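Local coordinates for lipoxygenase (Cyanothece sp., PDB 5EK8), which probably inserts molecular oxygen into polyunsaturated fatty acids at a non-heme iron centre, as lipoxygenases do, at residues 81-89 and 100-110. Residues are numbered along the deposited sequence; the frame is centred on the assembly and turned at random.
Sequences GTPSDYLGK and IYYDPEKAGFK
The backbone carbonyl of Leu-87 takes a hydrogen bond from Asp-103 N: the two atoms are 2.9 Å apart, the N-H pointing almost straight at the oxygen (168°) but coming from above the carbonyl plane. Tyr-102 CA adds a CA-H...O contact to Leu-87 O, at 3.3 Å. Leu-87 and Gly-88 together span the one residue Val-75 on strand 72-79, a classic beta bulge in this edge strand. At Gly-88 a side chain would run into the backbone of Tyr-101 and Tyr-102, so glycine suits the place.

With CG anti to the carbonyl carbon (chi1 -57°), Leu-87 lies alongside Tyr-102 and the two run on in the same direction; CB meets CB at 3.8 Å, and Leu-87 CD1 reaches Tyr-102 CD1 obliquely. Its other methyl, CD2, packs 3.7 Å from Lys-106 CB, Lys-106 passing it head to tail. A branched apolar residue thus serves both neighbours; an alanine here would lack both methyls and would probably leave a gap between the Tyr-102 ring and Lys-106 CB. Lys-106 CB lies against Tyr-86 O, and the bends further along its chain bring CD back to the same oxygen.

The turn after Tyr-102 is an Asx turn: Asp-103 OD1 accepts Glu-105 N at 2.8 Å, while OD2 makes a salt bridge with Lys-47. Aspartate suits the place because its short carboxylate serves both. Further along, Asp-85 CB rests on Lys-106 O, and the charged end of Lys-110 pairs with Asp-77.

Far from the iron, this contact is consistent with the PLAT-type beta-sandwich of lipoxygenases. The short strands 82-89 and 100-102 run roughly antiparallel, at 143°, and join edges of different sheets: 82-91 pairs with strand 72-79, and 97-102 with strand 53-61, while Val-75 and Leu-115 pack against both Leu-87 and Tyr-102.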
loop_
_atom_site.group_PDB
_atom_site.type_symbol
_atom_site.label_atom_id
_atom_site.label_comp_id
_atom_site.label_asym_id
_atom_site.label_seq_id
_atom_site.Cartn_x
_atom_site.Cartn_y
_atom_site.Cartn_z
ATOM N N GLY A 81 -33.495 21.858 -14.348
ATOM C CA GLY A 81 -34.680 21.153 -13.894
ATOM C C GLY A 81 -35.217 20.156 -14.907
ATOM O O GLY A 81 -36.432 19.974 -15.033
ATOM N N THR A 82 -34.307 19.512 -15.631
ATOM C CA THR A 82 -34.665 18.564 -16.679
ATOM C C THR A 82 -33.539 17.549 -16.814
ATOM O O THR A 82 -32.375 17.909 -16.620
ATOM C CB THR A 82 -34.895 19.276 -18.026
ATOM O OG1 THR A 82 -35.556 20.531 -17.808
ATOM C CG2 THR A 82 -35.736 18.428 -18.951
ATOM N N PRO A 83 -33.870 16.276 -17.126
ATOM C CA PRO A 83 -32.777 15.318 -17.348
ATOM C C PRO A 83 -31.916 15.681 -18.551
ATOM O O PRO A 83 -32.447 16.092 -19.583
ATOM C CB PRO A 83 -33.509 13.988 -17.591
ATOM C CG PRO A 83 -34.893 14.380 -17.990
ATOM C CD PRO A 83 -35.185 15.611 -17.191
ATOM N N SER A 84 -30.603 15.532 -18.406
ATOM C CA SER A 84 -29.663 15.827 -19.482
ATOM C C SER A 84 -29.867 14.892 -20.667
ATOM O O SER A 84 -30.392 13.788 -20.510
ATOM C CB SER A 84 -28.224 15.721 -18.974
ATOM O OG SER A 84 -27.970 16.683 -17.965
ATOM N N ASP A 85 -29.449 15.330 -21.853
ATOM C CA ASP A 85 -29.618 14.498 -23.046
ATOM C C ASP A 85 -28.287 14.184 -23.726
ATOM O O ASP A 85 -27.440 15.053 -23.863
ATOM C CB ASP A 85 -30.560 15.175 -24.044
ATOM C CG ASP A 85 -31.908 15.523 -23.436
ATOM O OD1 ASP A 85 -32.626 14.590 -23.010
ATOM O OD2 ASP A 85 -32.250 16.727 -23.393
ATOM N N TYR A 86 -28.099 12.942 -24.157
ATOM C CA TYR A 86 -26.858 12.562 -24.827
ATOM C C TYR A 86 -26.850 13.010 -26.286
ATOM O O TYR A 86 -27.826 12.816 -27.017
ATOM C CB TYR A 86 -26.643 11.053 -24.736
ATOM C CG TYR A 86 -25.570 10.525 -25.662
ATOM C CD1 TYR A 86 -24.219 10.704 -25.373
ATOM C CD2 TYR A 86 -25.909 9.840 -26.826
ATOM C CE1 TYR A 86 -23.237 10.213 -26.219
ATOM C CE2 TYR A 86 -24.939 9.350 -27.674
ATOM C CZ TYR A 86 -23.607 9.538 -27.370
ATOM O OH TYR A 86 -22.649 9.042 -28.224
ATOM N N LEU A 87 -25.735 13.605 -26.705
ATOM C CA LEU A 87 -25.633 14.194 -28.038
ATOM C C LEU A 87 -24.550 13.547 -28.906
ATOM O O LEU A 87 -24.699 13.476 -30.127
ATOM C CB LEU A 87 -25.377 15.702 -27.931
ATOM C CG LEU A 87 -26.421 16.493 -27.137
ATOM C CD1 LEU A 87 -26.148 17.981 -27.221
ATOM C CD2 LEU A 87 -27.845 16.170 -27.608
ATOM N N GLY A 88 -23.468 13.081 -28.283
ATOM C CA GLY A 88 -22.382 12.465 -29.029
ATOM C C GLY A 88 -21.184 12.021 -28.210
ATOM O O GLY A 88 -20.961 12.502 -27.099
ATOM N N LYS A 89 -20.403 11.103 -28.773
ATOM C CA LYS A 89 -19.236 10.541 -28.093
ATOM C C LYS A 89 -17.930 10.915 -28.787
ATOM O O LYS A 89 -17.937 11.576 -29.822
ATOM C CB LYS A 89 -19.348 9.019 -28.020
ATOM C CG LYS A 89 -19.836 8.477 -26.694
ATOM C CD LYS A 89 -20.182 7.004 -26.834
ATOM C CE LYS A 89 -19.092 6.257 -27.589
ATOM N NZ LYS A 89 -19.527 4.892 -27.978
ATOM N N ILE A 100 -15.297 16.197 -31.387
ATOM C CA ILE A 100 -16.519 15.422 -31.166
ATOM C C ILE A 100 -17.628 15.751 -32.161
ATOM O O ILE A 100 -17.962 16.913 -32.362
ATOM C CB ILE A 100 -17.093 15.661 -29.750
ATOM C CG1 ILE A 100 -16.005 15.550 -28.680
ATOM C CG2 ILE A 100 -18.244 14.701 -29.468
ATOM C CD1 ILE A 100 -15.527 14.147 -28.430
ATOM N N TYR A 101 -18.212 14.728 -32.770
ATOM C CA TYR A 101 -19.407 14.930 -33.577
ATOM C C TYR A 101 -20.651 14.670 -32.734
ATOM O O TYR A 101 -20.865 13.552 -32.261
ATOM C CB TYR A 101 -19.391 14.027 -34.810
ATOM C CG TYR A 101 -18.324 14.401 -35.813
ATOM C CD1 TYR A 101 -18.570 15.358 -36.793
ATOM C CD2 TYR A 101 -17.069 13.806 -35.777
ATOM C CE1 TYR A 101 -17.596 15.710 -37.712
ATOM C CE2 TYR A 101 -16.088 14.151 -36.692
ATOM C CZ TYR A 101 -16.358 15.104 -37.658
ATOM O OH TYR A 101 -15.388 15.449 -38.571
ATOM N N TYR A 102 -21.461 15.706 -32.534
ATOM C CA TYR A 102 -22.692 15.553 -31.762
ATOM C C TYR A 102 -23.918 16.018 -32.538
ATOM O O TYR A 102 -23.822 16.854 -33.436
ATOM C CB TYR A 102 -22.591 16.302 -30.427
ATOM C CG TYR A 102 -22.679 17.814 -30.510
ATOM C CD1 TYR A 102 -23.891 18.470 -30.331
ATOM C CD2 TYR A 102 -21.544 18.586 -30.734
ATOM C CE1 TYR A 102 -23.977 19.846 -30.391
ATOM C CE2 TYR A 102 -21.620 19.968 -30.795
ATOM C CZ TYR A 102 -22.841 20.591 -30.624
ATOM O OH TYR A 102 -22.931 21.961 -30.682
ATOM N N ASP A 103 -25.072 15.458 -32.185
ATOM C CA ASP A 103 -26.330 15.783 -32.844
ATOM C C ASP A 103 -27.193 16.664 -31.947
ATOM O O ASP A 103 -27.563 16.257 -30.850
ATOM C CB ASP A 103 -27.075 14.496 -33.219
ATOM C CG ASP A 103 -28.413 14.761 -33.889
ATOM O OD1 ASP A 103 -28.682 15.915 -34.287
ATOM O OD2 ASP A 103 -29.196 13.801 -34.032
ATOM N N PRO A 104 -27.511 17.881 -32.415
ATOM C CA PRO A 104 -28.369 18.788 -31.646
ATOM C C PRO A 104 -29.798 18.273 -31.510
ATOM O O PRO A 104 -30.487 18.667 -30.580
ATOM C CB PRO A 104 -28.338 20.084 -32.467
ATOM C CG PRO A 104 -27.101 19.989 -33.295
ATOM C CD PRO A 104 -26.965 18.532 -33.618
ATOM N N GLU A 105 -30.229 17.399 -32.413
ATOM C CA GLU A 105 -31.628 16.977 -32.462
ATOM C C GLU A 105 -32.056 16.089 -31.297
ATOM O O GLU A 105 -33.253 15.925 -31.054
ATOM C CB GLU A 105 -31.914 16.256 -33.779
ATOM C CG GLU A 105 -31.791 17.142 -35.002
ATOM C CD GLU A 105 -32.010 16.380 -36.292
ATOM O OE1 GLU A 105 -32.836 15.441 -36.301
ATOM O OE2 GLU A 105 -31.353 16.716 -37.299
ATOM N N LYS A 106 -31.095 15.519 -30.575
ATOM C CA LYS A 106 -31.426 14.760 -29.375
ATOM C C LYS A 106 -31.767 15.727 -28.240
ATOM O O LYS A 106 -31.986 15.319 -27.098
ATOM C CB LYS A 106 -30.283 13.823 -28.989
ATOM C CG LYS A 106 -29.850 12.898 -30.123
ATOM C CD LYS A 106 -29.384 11.537 -29.618
ATOM C CE LYS A 106 -30.562 10.668 -29.194
ATOM N NZ LYS A 106 -30.147 9.290 -28.801
ATOM N N ALA A 107 -31.802 17.015 -28.575
ATOM C CA ALA A 107 -32.453 18.024 -27.751
ATOM C C ALA A 107 -33.895 17.630 -27.509
ATOM O O ALA A 107 -34.345 17.513 -26.369
ATOM C CB ALA A 107 -32.403 19.381 -28.425
ATOM N N GLY A 108 -34.612 17.434 -28.612
ATOM C CA GLY A 108 -36.030 17.156 -28.572
ATOM C C GLY A 108 -36.816 18.381 -28.154
ATOM O O GLY A 108 -37.528 18.976 -28.961
ATOM N N PHE A 109 -36.664 18.771 -26.893
ATOM C CA PHE A 109 -37.500 19.813 -26.306
ATOM C C PHE A 109 -37.192 21.213 -26.843
ATOM O O PHE A 109 -38.111 21.959 -27.191
ATOM C CB PHE A 109 -37.363 19.809 -24.778
ATOM C CG PHE A 109 -38.002 18.615 -24.106
ATOM C CD1 PHE A 109 -38.639 17.632 -24.850
ATOM C CD2 PHE A 109 -37.972 18.488 -22.725
ATOM C CE1 PHE A 109 -39.221 16.539 -24.232
ATOM C CE2 PHE A 109 -38.557 17.399 -22.100
ATOM C CZ PHE A 109 -39.182 16.424 -22.855
ATOM N N LYS A 110 -35.912 21.568 -26.914
ATOM C CA LYS A 110 -35.522 22.932 -27.270
ATOM C C LYS A 110 -35.002 23.076 -28.693
ATOM O O LYS A 110 -34.846 22.097 -29.424
ATOM C CB LYS A 110 -34.454 23.451 -26.309
ATOM C CG LYS A 110 -33.161 22.676 -26.379
ATOM C CD LYS A 110 -32.843 22.063 -25.035
ATOM C CE LYS A 110 -32.122 20.750 -25.211
ATOM N NZ LYS A 110 -30.944 20.914 -26.106
#